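Local coordinates for protein tyrosinase (Burkholderia thailandensis, PDB 5ZRD) that oxidises phenols as a dicopper monophenol monooxygenase, probably hydroxylating monophenols to catechol derivatives and working efficiently at acidic pH, at residues 261-266 and 485-490; 326-331 and 391-396. All blocks are in the same frame, centred on the assembly; numbering follows the deposited sequence.

Contact 1: residues 261-266 and 485-490; sequences VWNSSN and VAHFPL. With CIT (citric acid), chain E.
The imidazole of H487 is where the two segments meet. Over one face of the ring lies the CB of N263, a CH-pi contact 3.8 Å from the ring centroid and shifted toward the CD2 side. S264 comes instead at the ring edge, in the plane, with OG 3.0 Å from H487 CE1. The CB of H487 points at the helix, and chi1 -48°, with CG anti to the carbonyl carbon, swings the ring onto N263 and S264. V485, two residues earlier on the same side of the strand, adds a looser touch of its CG2 to S264 OG at 4.2 Å. A citrate, probably from the crystallisation liquor, bridges the gap with one carboxylate: N263 ND2 donates to CIT O6 at 3.1 Å, and H487 N donates to CIT O5 at 2.9 Å, both nearly straight at 170° and 173°. The same O6 lies near the ring plane, 2.9 Å from H487 CD2. One shell out, H487 ND1 bonds to T428 OG1 and NE2 to S260 O, a carbonyl that also takes a weak bond from S264 OG, so the ring's rotation is fixed. N263 OD1 is bonded to V270 N, which turns ND2 to the citrate, itself also held by S275, T271 and K464. Helix and strand are thus joined directly by the CH-pi contact and the NE2 bond to S260, and the citrate adds a bridge in this crystal.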
loop_
_atom_site.group_PDB
_atom_site.type_symbol
_atom_site.label_atom_id
_atom_site.label_comp_id
_atom_site.label_asym_id
_atom_site.label_seq_id
_atom_site.Cartn_x
_atom_site.Cartn_y
_atom_site.Cartn_z
ATOM N N VAL A 261 3.489 -28.300 -19.179
ATOM C CA VAL A 261 3.827 -29.144 -18.042
ATOM C C VAL A 261 3.601 -30.619 -18.429
ATOM O O VAL A 261 4.428 -31.521 -18.109
ATOM C CB VAL A 261 3.073 -28.728 -16.758
ATOM C CG1 VAL A 261 3.376 -29.653 -15.579
ATOM C CG2 VAL A 261 3.399 -27.292 -16.368
ATOM N N TRP A 262 2.513 -30.883 -19.130
ATOM C CA TRP A 262 2.273 -32.231 -19.667
ATOM C C TRP A 262 3.466 -32.670 -20.535
ATOM O O TRP A 262 3.939 -33.812 -20.445
ATOM C CB TRP A 262 0.962 -32.279 -20.467
ATOM C CG TRP A 262 0.596 -33.651 -20.956
ATOM C CD1 TRP A 262 1.008 -34.251 -22.117
ATOM C CD2 TRP A 262 -0.275 -34.588 -20.311
ATOM N NE1 TRP A 262 0.474 -35.501 -22.220
ATOM C CE2 TRP A 262 -0.336 -35.727 -21.137
ATOM C CE3 TRP A 262 -1.022 -34.564 -19.133
ATOM C CZ2 TRP A 262 -1.090 -36.855 -20.801
ATOM C CZ3 TRP A 262 -1.761 -35.681 -18.797
ATOM C CH2 TRP A 262 -1.804 -36.803 -19.626
ATOM N N ASN A 263 3.923 -31.784 -21.408
ATOM C CA ASN A 263 5.037 -32.107 -22.296
ATOM C C ASN A 263 6.343 -32.306 -21.499
ATOM O O ASN A 263 7.274 -32.947 -22.001
ATOM C CB ASN A 263 5.165 -31.036 -23.378
ATOM C CG ASN A 263 4.085 -31.141 -24.439
ATOM O OD1 ASN A 263 3.442 -32.183 -24.596
ATOM N ND2 ASN A 263 3.904 -30.089 -25.216
ATOM N N SER A 264 6.468 -31.748 -20.287
ATOM C CA SER A 264 7.706 -31.954 -19.507
ATOM C C SER A 264 7.638 -33.271 -18.714
ATOM O O SER A 264 8.651 -33.667 -18.201
ATOM C CB SER A 264 8.028 -30.783 -18.582
ATOM O OG SER A 264 8.330 -29.575 -19.297
ATOM N N SER A 265 6.487 -33.955 -18.649
ATOM C CA SER A 265 6.266 -35.091 -17.733
ATOM C C SER A 265 5.712 -36.319 -18.466
ATOM O O SER A 265 5.372 -37.287 -17.805
ATOM C CB SER A 265 5.334 -34.690 -16.591
ATOM O OG SER A 265 4.052 -34.243 -17.053
ATOM N N ASN A 266 5.557 -36.261 -19.792
ATOM C CA ASN A 266 5.009 -37.338 -20.625
ATOM C C ASN A 266 5.806 -37.408 -21.930
ATOM O O ASN A 266 6.248 -36.395 -22.442
ATOM C CB ASN A 266 3.541 -37.136 -21.014
ATOM C CG ASN A 266 2.641 -37.055 -19.797
ATOM O OD1 ASN A 266 2.482 -35.995 -19.192
ATOM N ND2 ASN A 266 2.078 -38.185 -19.409
ATOM N N VAL A 485 10.074 -21.944 -20.860
ATOM C CA VAL A 485 10.224 -23.381 -21.109
ATOM C C VAL A 485 9.475 -23.705 -22.404
ATOM O O VAL A 485 8.352 -23.335 -22.545
ATOM C CB VAL A 485 9.753 -24.235 -19.916
ATOM C CG1 VAL A 485 8.495 -23.684 -19.306
ATOM C CG2 VAL A 485 9.559 -25.682 -20.302
ATOM N N ALA A 486 10.147 -24.319 -23.366
ATOM C CA ALA A 486 9.558 -24.567 -24.668
ATOM C C ALA A 486 10.038 -25.934 -25.150
ATOM O O ALA A 486 11.195 -26.264 -24.920
ATOM C CB ALA A 486 9.946 -23.479 -25.641
ATOM N N HIS A 487 9.159 -26.715 -25.779
ATOM C CA HIS A 487 9.559 -27.988 -26.329
ATOM C C HIS A 487 9.445 -27.958 -27.853
ATOM O O HIS A 487 8.568 -27.288 -28.397
ATOM C CB HIS A 487 8.698 -29.134 -25.811
ATOM C CG HIS A 487 8.520 -29.141 -24.340
ATOM N ND1 HIS A 487 9.391 -29.805 -23.500
ATOM C CD2 HIS A 487 7.579 -28.578 -23.558
ATOM C CE1 HIS A 487 8.965 -29.663 -22.248
ATOM N NE2 HIS A 487 7.868 -28.901 -22.268
ATOM N N PHE A 488 10.317 -28.724 -28.522
ATOM C CA PHE A 488 10.305 -28.787 -29.985
ATOM C C PHE A 488 10.580 -30.222 -30.393
ATOM O O PHE A 488 11.388 -30.886 -29.768
ATOM C CB PHE A 488 11.320 -27.835 -30.621
ATOM C CG PHE A 488 11.158 -26.378 -30.253
ATOM C CD1 PHE A 488 10.355 -25.532 -30.999
ATOM C CD2 PHE A 488 11.827 -25.841 -29.176
ATOM C CE1 PHE A 488 10.223 -24.193 -30.675
ATOM C CE2 PHE A 488 11.676 -24.503 -28.835
ATOM C CZ PHE A 488 10.864 -23.681 -29.575
ATOM N N PRO A 489 9.860 -30.701 -31.409
ATOM C CA PRO A 489 10.272 -31.967 -32.002
ATOM C C PRO A 489 11.662 -31.818 -32.643
ATOM O O PRO A 489 12.038 -30.733 -33.090
ATOM C CB PRO A 489 9.183 -32.269 -33.042
ATOM C CG PRO A 489 8.751 -30.888 -33.494
ATOM C CD PRO A 489 8.814 -30.070 -32.221
ATOM N N LEU A 490 12.396 -32.914 -32.663
ATOM C CA LEU A 490 13.664 -33.054 -33.422
ATOM C C LEU A 490 13.438 -33.918 -34.677
ATOM O O LEU A 490 14.392 -34.376 -35.299
ATOM C CB LEU A 490 14.718 -33.668 -32.489
ATOM C CG LEU A 490 15.233 -32.729 -31.392
ATOM C CD1 LEU A 490 15.809 -33.500 -30.225
ATOM C CD2 LEU A 490 16.272 -31.772 -31.951
HETATM C C1 CIT E . 2.835 -25.354 -24.863
HETATM O O1 CIT E . 3.799 -25.078 -24.104
HETATM O O2 CIT E . 1.695 -24.989 -24.547
HETATM C C2 CIT E . 2.920 -26.132 -26.173
HETATM C C3 CIT E . 4.300 -26.341 -26.832
HETATM O O7 CIT E . 4.310 -27.637 -27.403
HETATM C C4 CIT E . 4.410 -25.708 -28.205
HETATM C C5 CIT E . 3.310 -26.421 -29.040
HETATM O O3 CIT E . 3.368 -27.580 -29.522
HETATM O O4 CIT E . 2.274 -25.795 -29.209
HETATM C C6 CIT E . 5.438 -26.451 -25.821
HETATM O O5 CIT E . 6.452 -25.775 -25.824
HETATM O O6 CIT E . 5.335 -27.326 -24.954
#

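Contact 2: residues 326-331 and 391-396; sequences MFWVWQ and NIERQL
W328 and I392 bring the backbones closest, their CA atoms 7.9 Å apart, where the continuous helix 315-334 faces the start of the short, weakly bonded helix 392-396. The side chains fill that gap. W328 has CG anti to its own N (chi1 178°), and the indole reaches across to the helix start. I392 lies over one indole face: CG1 sits 3.6 Å from the centroid of the six-membered ring, only 8° off the normal, while CD1 extends toward the five-membered ring, 3.7 Å from W328 CG. N391 OD1 approaches W328 CH2 obliquely at 3.7 Å, and E393 CD lies, also obliquely, 3.8 Å from W328 CZ2, its carboxylate plane turned 58° from the ring. N391 is the N-cap: OD1 accepts from R394 N at 2.9 Å and, weakly, from E393 N. Q395 OE1 returns to N391 N in a nearly straight bond. R95 of helix 90-108 packs on both W328 and I392. The W328-I392 pair coheres by dispersion and CH-pi packing, with Q331 NE2 adding a hydrogen bond to I390 O just before 391-396; beside the six-membered ring, OD1 of N391 caps the helix, while its ND2 and the E393 carboxylate are tied to D338 and T399.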
loop_
_atom_site.group_PDB
_atom_site.type_symbol
_atom_site.label_atom_id
_atom_site.label_comp_id
_atom_site.label_asym_id
_atom_site.label_seq_id
_atom_site.Cartn_x
_atom_site.Cartn_y
_atom_site.Cartn_z
ATOM N N MET A 326 -12.817 -25.642 -33.977
ATOM C CA MET A 326 -11.753 -26.644 -33.704
ATOM C C MET A 326 -12.006 -27.282 -32.330
ATOM O O MET A 326 -11.887 -28.483 -32.167
ATOM C CB MET A 326 -10.366 -25.999 -33.752
ATOM C CG MET A 326 -9.946 -25.543 -35.141
ATOM S SD MET A 326 -9.448 -26.937 -36.196
ATOM C CE MET A 326 -10.969 -27.297 -37.043
ATOM N N PHE A 327 -12.367 -26.480 -31.357
ATOM C CA PHE A 327 -12.759 -27.002 -30.048
ATOM C C PHE A 327 -13.906 -28.010 -30.215
ATOM O O PHE A 327 -13.900 -29.065 -29.598
ATOM C CB PHE A 327 -13.121 -25.829 -29.142
ATOM C CG PHE A 327 -13.632 -26.165 -27.772
ATOM C CD1 PHE A 327 -13.418 -27.406 -27.188
ATOM C CD2 PHE A 327 -14.345 -25.226 -27.059
ATOM C CE1 PHE A 327 -13.885 -27.688 -25.909
ATOM C CE2 PHE A 327 -14.797 -25.497 -25.765
ATOM C CZ PHE A 327 -14.540 -26.722 -25.189
ATOM N N TRP A 328 -14.868 -27.709 -31.078
ATOM C CA TRP A 328 -16.049 -28.573 -31.267
ATOM C C TRP A 328 -15.662 -29.860 -32.023
ATOM O O TRP A 328 -16.138 -30.946 -31.686
ATOM C CB TRP A 328 -17.171 -27.795 -31.987
ATOM C CG TRP A 328 -18.392 -28.615 -32.267
ATOM C CD1 TRP A 328 -18.859 -28.988 -33.492
ATOM C CD2 TRP A 328 -19.281 -29.205 -31.300
ATOM N NE1 TRP A 328 -19.972 -29.773 -33.350
ATOM C CE2 TRP A 328 -20.264 -29.913 -32.024
ATOM C CE3 TRP A 328 -19.334 -29.226 -29.908
ATOM C CZ2 TRP A 328 -21.305 -30.594 -31.405
ATOM C CZ3 TRP A 328 -20.367 -29.901 -29.292
ATOM C CH2 TRP A 328 -21.343 -30.567 -30.034
ATOM N N VAL A 329 -14.779 -29.732 -33.012
ATOM C CA VAL A 329 -14.250 -30.893 -33.702
ATOM C C VAL A 329 -13.493 -31.810 -32.736
ATOM O O VAL A 329 -13.630 -32.994 -32.844
ATOM C CB VAL A 329 -13.327 -30.509 -34.868
ATOM C CG1 VAL A 329 -12.561 -31.720 -35.377
ATOM C CG2 VAL A 329 -14.107 -29.868 -36.000
ATOM N N TRP A 330 -12.710 -31.260 -31.810
ATOM C CA TRP A 330 -11.964 -32.047 -30.886
ATOM C C TRP A 330 -12.954 -32.763 -29.967
ATOM O O TRP A 330 -12.716 -33.907 -29.596
ATOM C CB TRP A 330 -10.972 -31.191 -30.079
ATOM C CG TRP A 330 -10.278 -31.932 -28.972
ATOM C CD1 TRP A 330 -9.115 -32.635 -29.057
ATOM C CD2 TRP A 330 -10.733 -32.080 -27.615
ATOM N NE1 TRP A 330 -8.804 -33.188 -27.846
ATOM C CE2 TRP A 330 -9.777 -32.857 -26.941
ATOM C CE3 TRP A 330 -11.865 -31.653 -26.915
ATOM C CZ2 TRP A 330 -9.930 -33.224 -25.612
ATOM C CZ3 TRP A 330 -11.999 -31.979 -25.583
ATOM C CH2 TRP A 330 -11.056 -32.782 -24.950
ATOM N N GLN A 331 -14.008 -32.057 -29.572
ATOM C CA GLN A 331 -15.046 -32.649 -28.681
ATOM C C GLN A 331 -15.658 -33.846 -29.396
ATOM O O GLN A 331 -15.758 -34.885 -28.802
ATOM C CB GLN A 331 -16.143 -31.663 -28.320
ATOM C CG GLN A 331 -15.715 -30.671 -27.256
ATOM C CD GLN A 331 -16.762 -29.625 -26.940
ATOM O OE1 GLN A 331 -16.846 -28.596 -27.609
ATOM N NE2 GLN A 331 -17.530 -29.855 -25.879
ATOM N N ASN A 391 -22.007 -28.469 -24.866
ATOM C CA ASN A 391 -22.570 -28.985 -26.076
ATOM C C ASN A 391 -23.223 -27.826 -26.815
ATOM O O ASN A 391 -24.294 -27.351 -26.398
ATOM C CB ASN A 391 -23.595 -30.089 -25.810
ATOM C CG ASN A 391 -24.110 -30.699 -27.095
ATOM O OD1 ASN A 391 -24.413 -29.983 -28.048
ATOM N ND2 ASN A 391 -24.162 -32.019 -27.150
ATOM N N ILE A 392 -22.602 -27.394 -27.905
ATOM C CA ILE A 392 -23.123 -26.199 -28.552
ATOM C C ILE A 392 -24.537 -26.457 -29.130
ATOM O O ILE A 392 -25.300 -25.510 -29.216
ATOM C CB ILE A 392 -22.167 -25.655 -29.639
ATOM C CG1 ILE A 392 -21.914 -26.673 -30.742
ATOM C CG2 ILE A 392 -20.871 -25.145 -29.031
ATOM C CD1 ILE A 392 -21.146 -26.118 -31.919
ATOM N N GLU A 393 -24.873 -27.678 -29.570
ATOM C CA GLU A 393 -26.185 -27.966 -30.212
ATOM C C GLU A 393 -27.279 -28.019 -29.124
ATOM O O GLU A 393 -28.233 -27.247 -29.165
ATOM C CB GLU A 393 -26.109 -29.257 -31.027
ATOM C CG GLU A 393 -25.117 -29.201 -32.175
ATOM C CD GLU A 393 -24.824 -30.515 -32.908
ATOM O OE1 GLU A 393 -25.064 -31.599 -32.315
ATOM O OE2 GLU A 393 -24.327 -30.467 -34.076
ATOM N N ARG A 394 -27.066 -28.796 -28.070
ATOM C CA ARG A 394 -28.093 -28.997 -27.016
ATOM C C ARG A 394 -28.186 -27.800 -26.080
ATOM O O ARG A 394 -29.257 -27.556 -25.571
ATOM C CB ARG A 394 -27.832 -30.247 -26.167
ATOM C CG ARG A 394 -27.674 -31.519 -26.990
ATOM C CD ARG A 394 -27.430 -32.770 -26.156
ATOM N NE ARG A 394 -27.320 -33.926 -27.041
ATOM C CZ ARG A 394 -28.341 -34.538 -27.674
ATOM N NH1 ARG A 394 -29.589 -34.403 -27.230
ATOM N NH2 ARG A 394 -28.087 -35.287 -28.747
ATOM N N GLN A 395 -27.103 -27.084 -25.785
ATOM C CA GLN A 395 -27.223 -26.015 -24.777
ATOM C C GLN A 395 -27.282 -24.614 -25.426
ATOM O O GLN A 395 -27.817 -23.689 -24.803
ATOM C CB GLN A 395 -26.089 -26.116 -23.760
ATOM C CG GLN A 395 -26.099 -27.384 -22.915
ATOM C CD GLN A 395 -24.812 -27.527 -22.126
ATOM O OE1 GLN A 395 -23.759 -27.869 -22.667
ATOM N NE2 GLN A 395 -24.867 -27.253 -20.836
ATOM N N LEU A 396 -26.727 -24.400 -26.620
ATOM C CA LEU A 396 -26.610 -23.019 -27.172
ATOM C C LEU A 396 -27.355 -22.886 -28.519
ATOM O O LEU A 396 -27.477 -21.789 -29.053
ATOM C CB LEU A 396 -25.126 -22.648 -27.341
ATOM C CG LEU A 396 -24.272 -22.574 -26.073
ATOM C CD1 LEU A 396 -22.864 -22.131 -26.416
ATOM C CD2 LEU A 396 -24.851 -21.633 -25.026
#

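Following the chain from the N terminus, helix 256-265 is met before its partner, strand 485-489, so contact 1 closes the longer loop, with 218 residues between its segments. Inside that loop the chain passes helix 274-285 and its copper ligands H277 and H281, then H320 on helix 315-334. Contact 2 follows, closing a shorter loop of 59 intervening residues when 391-396 returns to 326-331; it thus lies wholly within the span of contact 1. Their centres are 28 Å apart and they do not touch. Contact 1 ties the central tyrosinase domain to a three-stranded antiparallel sheet, contact 2 ties a copper-ligand helix to a short later helix.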